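Polymeric Immunoglobulin Receptor (Oncorhynchus mykiss, PDB 5F1S) probably binds polymeric immunoglobulins at mucosal surfaces through an ectodomain built of immunoglobulin V-set domains, as polymeric Ig receptors do. Local coordinates at residues A[8-13]-A[106-111]; A[22-27]-A[69-74]; A[189-194]-A[204-209]. One frame throughout, in Å; residues are numbered along the deposited sequence.

Contact 1: A[8-13]-A[106-111]; sequences LAVLEG and LHINVI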
ATOM      1  N   LEU A   8      -0.918  -6.784  -7.036  1.00 35.05           N
ATOM      2  CA  LEU A   8      -0.747  -5.749  -6.015  1.00 36.46           C
ATOM      3  C   LEU A   8      -1.872  -5.853  -5.022  1.00 34.01           C
ATOM      4  O   LEU A   8      -3.004  -6.168  -5.394  1.00 34.77           O
ATOM      5  CB  LEU A   8      -0.817  -4.293  -6.592  1.00 37.71           C
ATOM      6  CG  LEU A   8       0.119  -3.816  -7.688  1.00 37.85           C
ATOM      7  CD1 LEU A   8      -0.264  -2.426  -8.140  1.00 44.95           C
ATOM      8  CD2 LEU A   8       1.538  -3.801  -7.144  1.00 43.77           C
ATOM      9  N   ALA A   9      -1.565  -5.490  -3.771  1.00 32.69           N
ATOM     10  CA  ALA A   9      -2.568  -5.260  -2.748  1.00 34.13           C
ATOM     11  C   ALA A   9      -2.347  -3.867  -2.180  1.00 34.42           C
ATOM     12  O   ALA A   9      -1.223  -3.485  -1.865  1.00 36.30           O
ATOM     13  CB  ALA A   9      -2.497  -6.323  -1.641  1.00 36.70           C
ATOM     14  N   VAL A  10      -3.399  -3.087  -2.103  1.00 32.71           N
ATOM     15  CA  VAL A  10      -3.263  -1.713  -1.679  1.00 30.63           C
ATOM     16  C   VAL A  10      -4.427  -1.379  -0.759  1.00 32.37           C
ATOM     17  O   VAL A  10      -5.563  -1.775  -1.031  1.00 32.55           O
ATOM     18  CB  VAL A  10      -3.237  -0.792  -2.910  1.00 36.77           C
ATOM     19  CG1 VAL A  10      -4.516  -0.942  -3.709  1.00 35.67           C
ATOM     20  CG2 VAL A  10      -3.071   0.632  -2.500  1.00 41.17           C
ATOM     21  N   LEU A  11      -4.159  -0.602   0.279  1.00 30.94           N
ATOM     22  CA  LEU A  11      -5.241  -0.162   1.171  1.00 30.74           C
ATOM     23  C   LEU A  11      -6.163   0.860   0.501  1.00 31.78           C
ATOM     24  O   LEU A  11      -5.715   1.773  -0.200  1.00 30.24           O
ATOM     25  CB  LEU A  11      -4.654   0.473   2.425  1.00 29.38           C
ATOM     26  CG  LEU A  11      -3.866  -0.431   3.356  1.00 32.97           C
ATOM     27  CD1 LEU A  11      -3.107   0.355   4.395  1.00 34.30           C
ATOM     28  CD2 LEU A  11      -4.786  -1.372   4.015  1.00 33.20           C
ATOM     29  N   GLU A  12      -7.465   0.726   0.755  1.00 30.92           N
ATOM     30  CA  GLU A  12      -8.452   1.621   0.159  1.00 32.43           C
ATOM     31  C   GLU A  12      -8.114   3.071   0.458  1.00 31.59           C
ATOM     32  O   GLU A  12      -7.776   3.433   1.584  1.00 30.66           O
ATOM     33  CB  GLU A  12      -9.848   1.296   0.694  1.00 32.14           C
ATOM     34  CG  GLU A  12     -10.961   1.930  -0.085  1.00 36.12           C
ATOM     35  CD  GLU A  12     -12.358   1.514   0.402  1.00 37.68           C
ATOM     36  OE1 GLU A  12     -12.533   1.423   1.639  1.00 37.67           O
ATOM     37  OE2 GLU A  12     -13.261   1.301  -0.442  1.00 36.06           O
ATOM     38  N   GLY A  13      -8.156   3.894  -0.584  1.00 33.02           N
ATOM     39  CA  GLY A  13      -7.790   5.285  -0.474  1.00 34.34           C
ATOM     40  C   GLY A  13      -6.421   5.637  -1.016  1.00 34.31           C
ATOM     41  O   GLY A  13      -6.182   6.804  -1.308  1.00 34.60           O
ATOM     42  N   LEU A 106      -2.424  -7.614 -14.707  1.00 31.96           N
ATOM     43  CA  LEU A 106      -2.111  -7.790 -13.292  1.00 35.32           C
ATOM     44  C   LEU A 106      -3.396  -7.584 -12.522  1.00 31.96           C
ATOM     45  O   LEU A 106      -4.346  -6.964 -12.999  1.00 30.16           O
ATOM     46  CB  LEU A 106      -1.029  -6.856 -12.778  1.00 37.97           C
ATOM     47  CG  LEU A 106      -1.537  -5.475 -12.350  1.00 38.96           C
ATOM     48  CD1 LEU A 106      -0.453  -4.697 -11.740  1.00 44.17           C
ATOM     49  CD2 LEU A 106      -2.071  -4.800 -13.576  1.00 40.27           C
ATOM     50  N   HIS A 107      -3.408  -8.114 -11.310  1.00 32.93           N
ATOM     51  CA  HIS A 107      -4.576  -8.030 -10.465  1.00 32.29           C
ATOM     52  C   HIS A 107      -4.287  -7.002  -9.387  1.00 31.19           C
ATOM     53  O   HIS A 107      -3.193  -6.975  -8.841  1.00 30.84           O
ATOM     54  CB  HIS A 107      -4.930  -9.384  -9.811  1.00 34.63           C
ATOM     55  CG  HIS A 107      -6.207  -9.341  -9.028  1.00 33.91           C
ATOM     56  ND1 HIS A 107      -6.239  -9.104  -7.669  1.00 34.92           N
ATOM     57  CD2 HIS A 107      -7.498  -9.458  -9.422  1.00 33.69           C
ATOM     58  CE1 HIS A 107      -7.498  -9.093  -7.258  1.00 35.84           C
ATOM     59  NE2 HIS A 107      -8.279  -9.298  -8.304  1.00 35.83           N
ATOM     60  N   ILE A 108      -5.276  -6.169  -9.091  1.00 31.38           N
ATOM     61  CA  ILE A 108      -5.186  -5.171  -8.025  1.00 31.83           C
ATOM     62  C   ILE A 108      -6.262  -5.512  -6.994  1.00 31.11           C
ATOM     63  O   ILE A 108      -7.444  -5.593  -7.331  1.00 31.90           O
ATOM     64  CB  ILE A 108      -5.389  -3.734  -8.546  1.00 31.38           C
ATOM     65  CG1 ILE A 108      -4.369  -3.407  -9.617  1.00 34.24           C
ATOM     66  CG2 ILE A 108      -5.312  -2.753  -7.409  1.00 33.85           C
ATOM     67  CD1 ILE A 108      -4.561  -1.967 -10.307  1.00 35.66           C
ATOM     68  N   ASN A 109      -5.844  -5.741  -5.754  1.00 31.45           N
ATOM     69  CA  ASN A 109      -6.770  -6.061  -4.665  1.00 32.66           C
ATOM     70  C   ASN A 109      -6.768  -4.874  -3.725  1.00 31.74           C
ATOM     71  O   ASN A 109      -5.740  -4.571  -3.116  1.00 35.39           O
ATOM     72  CB  ASN A 109      -6.324  -7.339  -3.950  1.00 36.27           C
ATOM     73  CG  ASN A 109      -7.330  -7.788  -2.904  1.00 37.82           C
ATOM     74  OD1 ASN A 109      -8.526  -7.499  -3.019  1.00 44.12           O
ATOM     75  ND2 ASN A 109      -6.843  -8.473  -1.876  1.00 44.15           N
ATOM     76  N   VAL A 110      -7.898  -4.181  -3.631  1.00 32.20           N
ATOM     77  CA  VAL A 110      -8.005  -2.990  -2.807  1.00 31.39           C
ATOM     78  C   VAL A 110      -8.644  -3.416  -1.494  1.00 34.96           C
ATOM     79  O   VAL A 110      -9.783  -3.879  -1.477  1.00 36.45           O
ATOM     80  CB  VAL A 110      -8.829  -1.892  -3.483  1.00 30.41           C
ATOM     81  CG1 VAL A 110      -8.801  -0.622  -2.620  1.00 30.73           C
ATOM     82  CG2 VAL A 110      -8.263  -1.566  -4.828  1.00 30.59           C
ATOM     83  N   ILE A 111      -7.920  -3.243  -0.401  1.00 34.52           N
ATOM     84  CA  ILE A 111      -8.301  -3.878   0.854  1.00 35.16           C
ATOM     85  C   ILE A 111      -8.703  -2.841   1.889  1.00 33.86           C
ATOM     86  O   ILE A 111      -8.179  -1.722   1.953  1.00 34.08           O
ATOM     87  CB  ILE A 111      -7.165  -4.774   1.389  1.00 37.89           C
ATOM     88  CG1 ILE A 111      -5.909  -4.017   1.561  1.00 37.66           C
ATOM     89  CG2 ILE A 111      -6.901  -5.907   0.390  1.00 38.94           C
ATOM     90  CD1 ILE A 111      -4.734  -4.921   2.076  1.00 46.01           C
TER
HETATM   91  O   HOH W   1      -3.879  -8.673  -6.206  1.00 34.22           O
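The parallel pairing of the A' strand 8-11, at the edge of its sheet, with the last strand, G, is a hallmark of the immunoglobulin V-set fold and joins Leu8-Leu11 to Ile108-Ile111. Five backbone hydrogen bonds alternate along it, from Leu8 N to His107 O (2.9 Å) up to Glu12 N to Ile111 O (2.8 Å). Leu8, Val10, Ile108 and Val110 share the face that meets Val16, Ile18 and Leu80, where apolar side chains suit the sandwich interior. Val10 and Val110 run alongside each other in the same direction, with CG1 of Val10 4.0 Å from CG2 of Val110. Ala9, Asn109, Leu11 and Ile111 take the other face, more exposed around Ala9 and Asn109, where a small and a polar residue fit. There Ile111 CG1, placed between its own N and carbonyl carbon (chi1 57°), comes within 3.4 Å of Val10 O and meets Leu11 CD2 at 3.8 Å. Leu8 O is gripped twice, by Asn109 N (2.9 Å) and by a water that donates to it (2.8 Å) and also bonds His107 ND1, in the ring plane. At the strand end, the Glu12 carboxylate bonds Gln112 NE2 through OE1 and Lys82 N through OE2, while Val110 CG1 packs 3.6 Å from Glu12 CA.

Contact 2: A[22-27]-A[69-74]; sequences YGPQYA and VQQVFT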
ATOM      1  N   TYR A  22       7.625  -1.868 -22.474  1.00 32.23           N
ATOM      2  CA  TYR A  22       7.347  -2.437 -23.783  1.00 29.31           C
ATOM      3  C   TYR A  22       8.597  -2.441 -24.645  1.00 32.79           C
ATOM      4  O   TYR A  22       9.550  -1.696 -24.417  1.00 32.23           O
ATOM      5  CB  TYR A  22       6.247  -1.688 -24.505  1.00 30.44           C
ATOM      6  CG  TYR A  22       6.435  -0.211 -24.603  1.00 31.05           C
ATOM      7  CD1 TYR A  22       7.123   0.350 -25.670  1.00 31.49           C
ATOM      8  CD2 TYR A  22       5.918   0.649 -23.641  1.00 31.16           C
ATOM      9  CE1 TYR A  22       7.258   1.742 -25.796  1.00 33.92           C
ATOM     10  CE2 TYR A  22       6.078   2.062 -23.744  1.00 30.55           C
ATOM     11  CZ  TYR A  22       6.741   2.577 -24.853  1.00 33.81           C
ATOM     12  OH  TYR A  22       6.852   3.941 -25.033  1.00 31.74           O
ATOM     13  N   GLY A  23       8.571  -3.299 -25.646  1.00 38.12           N
ATOM     14  CA  GLY A  23       9.713  -3.452 -26.508  1.00 39.33           C
ATOM     15  C   GLY A  23       9.880  -2.240 -27.405  1.00 38.13           C
ATOM     16  O   GLY A  23       8.928  -1.498 -27.672  1.00 36.62           O
ATOM     17  N   PRO A  24      11.095  -2.025 -27.904  1.00 41.40           N
ATOM     18  CA  PRO A  24      11.377  -0.790 -28.644  1.00 39.43           C
ATOM     19  C   PRO A  24      10.557  -0.630 -29.916  1.00 39.17           C
ATOM     20  O   PRO A  24      10.462   0.491 -30.421  1.00 41.59           O
ATOM     21  CB  PRO A  24      12.887  -0.902 -28.951  1.00 43.55           C
ATOM     22  CG  PRO A  24      13.144  -2.294 -28.944  1.00 44.16           C
ATOM     23  CD  PRO A  24      12.270  -2.900 -27.876  1.00 44.25           C
ATOM     24  N   GLN A  25       9.917  -1.684 -30.415  1.00 39.13           N
ATOM     25  CA  GLN A  25       9.048  -1.551 -31.581  1.00 37.17           C
ATOM     26  C   GLN A  25       7.838  -0.675 -31.319  1.00 39.67           C
ATOM     27  O   GLN A  25       7.221  -0.172 -32.261  1.00 38.27           O
ATOM     28  CB  GLN A  25       8.541  -2.911 -32.005  1.00 42.15           C
ATOM     29  CG  GLN A  25       9.629  -3.854 -32.373  1.00 46.54           C
ATOM     30  CD  GLN A  25       9.982  -4.825 -31.244  1.00 51.18           C
ATOM     31  OE1 GLN A  25       9.773  -4.553 -30.044  1.00 42.68           O
ATOM     32  NE2 GLN A  25      10.510  -5.983 -31.636  1.00 59.43           N
ATOM     33  N   TYR A  26       7.429  -0.528 -30.066  1.00 35.34           N
ATOM     34  CA  TYR A  26       6.114   0.018 -29.810  1.00 35.02           C
ATOM     35  C   TYR A  26       6.139   1.467 -29.361  1.00 33.65           C
ATOM     36  O   TYR A  26       5.089   1.990 -28.973  1.00 35.11           O
ATOM     37  CB  TYR A  26       5.391  -0.884 -28.809  1.00 35.68           C
ATOM     38  CG  TYR A  26       5.273  -2.299 -29.395  1.00 35.63           C
ATOM     39  CD1 TYR A  26       4.558  -2.512 -30.558  1.00 38.44           C
ATOM     40  CD2 TYR A  26       5.906  -3.382 -28.816  1.00 36.86           C
ATOM     41  CE1 TYR A  26       4.461  -3.769 -31.114  1.00 39.38           C
ATOM     42  CE2 TYR A  26       5.821  -4.662 -29.380  1.00 37.68           C
ATOM     43  CZ  TYR A  26       5.086  -4.832 -30.543  1.00 39.42           C
ATOM     44  OH  TYR A  26       4.951  -6.059 -31.158  1.00 41.88           O
ATOM     45  N   ALA A  27       7.273   2.154 -29.516  1.00 34.90           N
ATOM     46  CA  ALA A  27       7.386   3.541 -29.073  1.00 38.03           C
ATOM     47  C   ALA A  27       6.326   4.436 -29.687  1.00 40.80           C
ATOM     48  O   ALA A  27       5.766   5.293 -29.005  1.00 38.81           O
ATOM     49  CB  ALA A  27       8.769   4.073 -29.413  1.00 40.62           C
ATOM     50  N   VAL A  69      11.155   7.188 -24.775  1.00 33.60           N
ATOM     51  CA  VAL A  69      12.604   7.101 -24.575  1.00 37.22           C
ATOM     52  C   VAL A  69      12.954   6.076 -23.511  1.00 35.82           C
ATOM     53  O   VAL A  69      13.948   5.350 -23.626  1.00 34.97           O
ATOM     54  CB  VAL A  69      13.146   8.475 -24.211  1.00 37.93           C
ATOM     55  CG1 VAL A  69      14.627   8.382 -23.866  1.00 41.53           C
ATOM     56  CG2 VAL A  69      12.844   9.452 -25.399  1.00 42.43           C
ATOM     57  N   GLN A  70      12.159   6.011 -22.444  1.00 33.06           N
ATOM     58  CA  GLN A  70      12.354   4.974 -21.426  1.00 34.24           C
ATOM     59  C   GLN A  70      11.629   3.674 -21.739  1.00 30.88           C
ATOM     60  O   GLN A  70      11.821   2.693 -20.999  1.00 31.87           O
ATOM     61  CB  GLN A  70      11.896   5.512 -20.053  1.00 31.53           C
ATOM     62  CG  GLN A  70      12.829   6.583 -19.562  1.00 34.09           C
ATOM     63  CD  GLN A  70      13.026   6.449 -18.089  1.00 36.55           C
ATOM     64  OE1 GLN A  70      12.141   6.785 -17.301  1.00 35.00           O
ATOM     65  NE2 GLN A  70      14.121   5.826 -17.722  1.00 35.18           N
ATOM     66  N   GLN A  71      10.818   3.639 -22.809  1.00 32.98           N
ATOM     67  CA  GLN A  71      10.157   2.412 -23.250  1.00 33.75           C
ATOM     68  C   GLN A  71       9.219   1.891 -22.167  1.00 31.34           C
ATOM     69  O   GLN A  71       9.130   0.692 -21.891  1.00 31.40           O
ATOM     70  CB  GLN A  71      11.188   1.346 -23.669  1.00 36.16           C
ATOM     71  CG  GLN A  71      11.952   1.827 -24.945  1.00 39.07           C
ATOM     72  CD  GLN A  71      13.145   0.983 -25.294  1.00 40.49           C
ATOM     73  OE1 GLN A  71      13.300  -0.126 -24.820  1.00 41.46           O
ATOM     74  NE2 GLN A  71      14.015   1.527 -26.125  1.00 49.98           N
ATOM     75  N   VAL A  72       8.515   2.813 -21.554  1.00 29.78           N
ATOM     76  CA  VAL A  72       7.555   2.479 -20.513  1.00 30.48           C
ATOM     77  C   VAL A  72       6.448   3.516 -20.565  1.00 30.08           C
ATOM     78  O   VAL A  72       6.707   4.704 -20.786  1.00 30.80           O
ATOM     79  CB  VAL A  72       8.231   2.422 -19.133  1.00 29.29           C
ATOM     80  CG1 VAL A  72       8.938   3.749 -18.782  1.00 32.50           C
ATOM     81  CG2 VAL A  72       7.232   2.015 -18.009  1.00 28.70           C
ATOM     82  N   PHE A  73       5.227   3.075 -20.355  1.00 27.61           N
ATOM     83  CA  PHE A  73       4.158   3.999 -20.003  1.00 28.00           C
ATOM     84  C   PHE A  73       3.693   3.685 -18.594  1.00 28.83           C
ATOM     85  O   PHE A  73       3.621   2.527 -18.201  1.00 28.94           O
ATOM     86  CB  PHE A  73       3.010   3.992 -21.033  1.00 29.00           C
ATOM     87  CG  PHE A  73       2.240   2.678 -21.225  1.00 30.87           C
ATOM     88  CD1 PHE A  73       2.679   1.727 -22.149  1.00 28.56           C
ATOM     89  CD2 PHE A  73       1.030   2.454 -20.572  1.00 29.84           C
ATOM     90  CE1 PHE A  73       1.927   0.562 -22.408  1.00 29.83           C
ATOM     91  CE2 PHE A  73       0.269   1.288 -20.821  1.00 31.10           C
ATOM     92  CZ  PHE A  73       0.719   0.350 -21.742  1.00 29.06           C
ATOM     93  N   THR A  74       3.427   4.738 -17.830  1.00 27.63           N
ATOM     94  CA  THR A  74       3.106   4.631 -16.422  1.00 27.19           C
ATOM     95  C   THR A  74       1.645   5.005 -16.247  1.00 28.38           C
ATOM     96  O   THR A  74       1.194   6.053 -16.746  1.00 27.52           O
ATOM     97  CB  THR A  74       4.007   5.572 -15.621  1.00 28.37           C
ATOM     98  OG1 THR A  74       5.378   5.270 -15.891  1.00 29.37           O
ATOM     99  CG2 THR A  74       3.801   5.412 -14.104  1.00 29.43           C
TER
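The Tyr22 ring has Gln71 C over one face, 3.5 Å above its plane and offset toward the rim, while Phe73 N lies at its edge, near the ring plane. Phe73 in turn receives Tyr22 at its own edge: Tyr22 CD2 is 3.7 Å from Phe73 CD1, the two side chains slanting past each other. The site belongs to the immunoglobulin sandwich, where the end of strand 16-22, leading into the first loop of the CDR1 type, meets the start of strand 72-77. Here Gln71 and Val72 both face Asp67, a G1 beta bulge, and Gln71 adopts left-handed backbone angles (phi 62°). The bulge brings Gln71 O to Tyr22 N, 3.0 Å away, in a bond whose donor stands above the carbonyl plane. Tyr22 CG sits between its own N and carbonyl carbon (chi1 52°), which turns the ring onto the bulge backbone and brings CE2 within 3.4 Å of Val72 N. A tyrosine suits the place because its flat ring packs on this backbone while its OH bonds Asp66 OD1 and its ring meets Lys31 in a cation-pi contact. Nearer the surface, the extended Gln71 chain places its amide NE2 3.9 Å from Pro24 CB.

Contact 3: A[189-194]-A[204-209]; sequences RDTGWY and AVYILV
Thr191 OG1 accepts a bond from Val209 N at 2.9 Å (160° at the hydrogen) and donates to a water at 2.7 Å, which itself donates to Val209 O; a further bond to Arg188 O is weak. OG1 lies anti to the carbonyl carbon (chi1 -68°), where it reaches Val209 N, and the bond continues the pairing of strands 192-198 and 201-210 one step past Gly192-Ile207. The threonine methyl, CG2, meets the hydroxyl of Tyr206 at 3.3 Å. Beyond it, Gly192 and Ile207 exchange two backbone bonds, as do Tyr194 and Val205. Glycine suits position 192 because at its backbone angles a CB would jam against the carbonyl O of Thr191. Separately, Gly192 O lies 3.6 Å above the plane of the Tyr206 ring. Between these pairs, Trp193 and Tyr206, a non-hydrogen-bonded pair, lie on one face of the sheet and form a T-shaped stack. The Tyr206 edge meets the face of the indole, its plane at 76° to the five-membered ring, and Tyr206 CD2 comes 3.4 Å from Trp193 CE2. Tyr206 CB adds a CH-pi contact over the six-membered ring, 3.8 Å from its centroid. With an alanine here, the indole face would probably lose its edge partner and Thr191 CG2 its neighbour, leaving the Trp193 ring freer to turn. On the other side of the sheet, Tyr194 CD2 packs 3.7 Å from Ile207 CG1, and the ring stacks on Trp146. Its OH donates to Asp190 O at 2.7 Å, on a lone pair, and bonds Arg148. This link from a strand tyrosine to the carbonyl four residues earlier is the tyrosine corner typical of immunoglobulin V-set domains.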
ATOM      1  N   ARG A 189      11.649  -6.876  28.788  1.00 41.87           N
ATOM      2  CA  ARG A 189      10.323  -7.464  28.937  1.00 43.19           C
ATOM      3  C   ARG A 189       9.349  -7.007  27.848  1.00 39.94           C
ATOM      4  O   ARG A 189       8.297  -7.627  27.700  1.00 43.48           O
ATOM      5  CB  ARG A 189       9.728  -7.132  30.310  1.00 49.40           C
ATOM      6  CG  ARG A 189       9.371  -5.674  30.498  1.00 55.90           C
ATOM      7  CD  ARG A 189       8.843  -5.340  31.915  1.00 62.05           C
ATOM      8  NE  ARG A 189       8.659  -3.892  32.019  1.00 90.74           N
ATOM      9  CZ  ARG A 189       9.635  -3.025  32.291  1.00 95.19           C
ATOM     10  NH1 ARG A 189      10.869  -3.457  32.524  1.00 81.91           N
ATOM     11  NH2 ARG A 189       9.378  -1.720  32.337  1.00 85.98           N
ATOM     12  N   ASP A 190       9.649  -5.950  27.103  1.00 37.98           N
ATOM     13  CA  ASP A 190       8.749  -5.524  26.019  1.00 37.83           C
ATOM     14  C   ASP A 190       8.756  -6.480  24.820  1.00 35.82           C
ATOM     15  O   ASP A 190       7.894  -6.356  23.928  1.00 34.97           O
ATOM     16  CB  ASP A 190       9.124  -4.141  25.514  1.00 39.38           C
ATOM     17  CG  ASP A 190       9.056  -3.063  26.609  1.00 42.97           C
ATOM     18  OD1 ASP A 190       8.338  -3.275  27.594  1.00 43.47           O
ATOM     19  OD2 ASP A 190       9.721  -2.015  26.462  1.00 42.37           O
ATOM     20  N   THR A 191       9.726  -7.388  24.734  1.00 35.79           N
ATOM     21  CA  THR A 191       9.760  -8.330  23.615  1.00 33.55           C
ATOM     22  C   THR A 191       8.440  -9.082  23.488  1.00 34.54           C
ATOM     23  O   THR A 191       7.870  -9.549  24.481  1.00 35.54           O
ATOM     24  CB  THR A 191      10.922  -9.320  23.783  1.00 34.61           C
ATOM     25  OG1 THR A 191      12.173  -8.606  23.634  1.00 33.66           O
ATOM     26  CG2 THR A 191      10.839 -10.372  22.761  1.00 33.37           C
ATOM     27  N   GLY A 192       7.952  -9.206  22.259  1.00 34.51           N
ATOM     28  CA  GLY A 192       6.797 -10.034  21.990  1.00 33.60           C
ATOM     29  C   GLY A 192       5.873  -9.435  20.926  1.00 32.28           C
ATOM     30  O   GLY A 192       6.217  -8.497  20.193  1.00 32.92           O
ATOM     31  N   TRP A 193       4.684 -10.020  20.871  1.00 31.26           N
ATOM     32  CA  TRP A 193       3.674  -9.669  19.897  1.00 29.39           C
ATOM     33  C   TRP A 193       2.743  -8.573  20.399  1.00 31.32           C
ATOM     34  O   TRP A 193       2.294  -8.596  21.560  1.00 31.49           O
ATOM     35  CB  TRP A 193       2.850 -10.896  19.547  1.00 30.40           C
ATOM     36  CG  TRP A 193       3.556 -11.855  18.627  1.00 31.45           C
ATOM     37  CD1 TRP A 193       4.122 -13.067  18.957  1.00 32.93           C
ATOM     38  CD2 TRP A 193       3.766 -11.675  17.224  1.00 30.87           C
ATOM     39  NE1 TRP A 193       4.671 -13.633  17.829  1.00 32.74           N
ATOM     40  CE2 TRP A 193       4.473 -12.806  16.758  1.00 32.73           C
ATOM     41  CE3 TRP A 193       3.431 -10.664  16.310  1.00 32.69           C
ATOM     42  CZ2 TRP A 193       4.829 -12.958  15.412  1.00 31.71           C
ATOM     43  CZ3 TRP A 193       3.800 -10.814  14.981  1.00 31.19           C
ATOM     44  CH2 TRP A 193       4.484 -11.969  14.545  1.00 33.93           C
ATOM     45  N   TYR A 194       2.392  -7.687  19.470  1.00 30.09           N
ATOM     46  CA  TYR A 194       1.534  -6.527  19.694  1.00 32.55           C
ATOM     47  C   TYR A 194       0.542  -6.417  18.549  1.00 30.55           C
ATOM     48  O   TYR A 194       0.687  -7.054  17.502  1.00 31.12           O
ATOM     49  CB  TYR A 194       2.340  -5.227  19.742  1.00 32.71           C
ATOM     50  CG  TYR A 194       3.249  -5.147  20.940  1.00 32.94           C
ATOM     51  CD1 TYR A 194       2.843  -4.462  22.090  1.00 32.69           C
ATOM     52  CD2 TYR A 194       4.505  -5.792  20.939  1.00 34.45           C
ATOM     53  CE1 TYR A 194       3.656  -4.400  23.200  1.00 35.00           C
ATOM     54  CE2 TYR A 194       5.330  -5.754  22.046  1.00 31.85           C
ATOM     55  CZ  TYR A 194       4.901  -5.033  23.181  1.00 37.47           C
ATOM     56  OH  TYR A 194       5.669  -4.953  24.305  1.00 37.69           O
ATOM     57  N   ALA A 204      -0.711  -7.597  13.337  1.00 29.69           N
ATOM     58  CA  ALA A 204       0.276  -8.041  14.324  1.00 29.50           C
ATOM     59  C   ALA A 204       1.669  -7.488  14.040  1.00 30.14           C
ATOM     60  O   ALA A 204       2.117  -7.409  12.885  1.00 30.32           O
ATOM     61  CB  ALA A 204       0.289  -9.582  14.374  1.00 28.98           C
ATOM     62  N   VAL A 205       2.353  -7.092  15.112  1.00 29.55           N
ATOM     63  CA  VAL A 205       3.703  -6.542  15.065  1.00 29.71           C
ATOM     64  C   VAL A 205       4.497  -7.219  16.174  1.00 30.32           C
ATOM     65  O   VAL A 205       4.026  -7.320  17.315  1.00 30.77           O
ATOM     66  CB  VAL A 205       3.724  -5.014  15.259  1.00 33.48           C
ATOM     67  CG1 VAL A 205       5.155  -4.446  15.112  1.00 33.13           C
ATOM     68  CG2 VAL A 205       2.755  -4.340  14.272  1.00 34.15           C
ATOM     69  N   TYR A 206       5.683  -7.709  15.834  1.00 29.86           N
ATOM     70  CA  TYR A 206       6.598  -8.292  16.805  1.00 29.46           C
ATOM     71  C   TYR A 206       7.706  -7.316  17.136  1.00 31.13           C
ATOM     72  O   TYR A 206       8.309  -6.752  16.227  1.00 31.58           O
ATOM     73  CB  TYR A 206       7.221  -9.597  16.262  1.00 30.44           C
ATOM     74  CG  TYR A 206       7.918 -10.385  17.359  1.00 32.25           C
ATOM     75  CD1 TYR A 206       9.267 -10.181  17.644  1.00 29.86           C
ATOM     76  CD2 TYR A 206       7.230 -11.338  18.122  1.00 31.52           C
ATOM     77  CE1 TYR A 206       9.907 -10.878  18.659  1.00 33.89           C
ATOM     78  CE2 TYR A 206       7.868 -12.044  19.126  1.00 33.55           C
ATOM     79  CZ  TYR A 206       9.221 -11.825  19.387  1.00 33.80           C
ATOM     80  OH  TYR A 206       9.869 -12.522  20.390  1.00 35.20           O
ATOM     81  N   ILE A 207       7.958  -7.116  18.434  1.00 30.67           N
ATOM     82  CA  ILE A 207       9.061  -6.283  18.908  1.00 30.96           C
ATOM     83  C   ILE A 207      10.095  -7.213  19.526  1.00 31.75           C
ATOM     84  O   ILE A 207       9.782  -7.971  20.453  1.00 32.56           O
ATOM     85  CB  ILE A 207       8.593  -5.252  19.958  1.00 32.76           C
ATOM     86  CG1 ILE A 207       7.479  -4.341  19.397  1.00 36.60           C
ATOM     87  CG2 ILE A 207       9.787  -4.401  20.448  1.00 34.29           C
ATOM     88  CD1 ILE A 207       7.921  -3.530  18.197  1.00 36.55           C
ATOM     89  N   LEU A 208      11.328  -7.144  19.037  1.00 30.81           N
ATOM     90  CA  LEU A 208      12.423  -7.890  19.643  1.00 29.50           C
ATOM     91  C   LEU A 208      13.375  -6.908  20.291  1.00 32.09           C
ATOM     92  O   LEU A 208      13.996  -6.114  19.587  1.00 34.39           O
ATOM     93  CB  LEU A 208      13.154  -8.708  18.591  1.00 32.39           C
ATOM     94  CG  LEU A 208      14.366  -9.472  19.122  1.00 33.94           C
ATOM     95  CD1 LEU A 208      13.953 -10.455  20.163  1.00 36.49           C
ATOM     96  CD2 LEU A 208      15.046 -10.144  17.953  1.00 35.31           C
ATOM     97  N   VAL A 209      13.533  -6.994  21.603  1.00 33.05           N
ATOM     98  CA  VAL A 209      14.465  -6.143  22.325  1.00 32.96           C
ATOM     99  C   VAL A 209      15.732  -6.962  22.540  1.00 34.42           C
ATOM    100  O   VAL A 209      15.683  -8.048  23.124  1.00 34.48           O
ATOM    101  CB  VAL A 209      13.888  -5.676  23.670  1.00 33.84           C
ATOM    102  CG1 VAL A 209      14.843  -4.699  24.376  1.00 35.45           C
ATOM    103  CG2 VAL A 209      12.529  -4.973  23.457  1.00 34.15           C
TER
HETATM  104  O   HOH W   2      14.085  -9.761  25.093  1.00 43.19           O

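In the fold
Contacts 1 and 3 both involve the last strand of a V-set domain, each in a different domain: contact 1 adds strand 8-11 in parallel to 103-111, whereas contact 3 pairs 201-210 antiparallel with its hairpin partner 192-198. Contact 2 is nested within the stretch of chain that contact 1 closes, yet their centres lie about 25 Å apart. It joins the end of strand 16-22 and the loop after it to the bulged start of strand 72-77, in the other sheet of the first domain. Contacts 1 and 3 are partly buried and rest on five hydrogen bonds each. Contact 2 is mostly buried, with one. Contact 1 packs aliphatic side chains, while contact 3 adds aromatic stacking and a threonine hydroxyl.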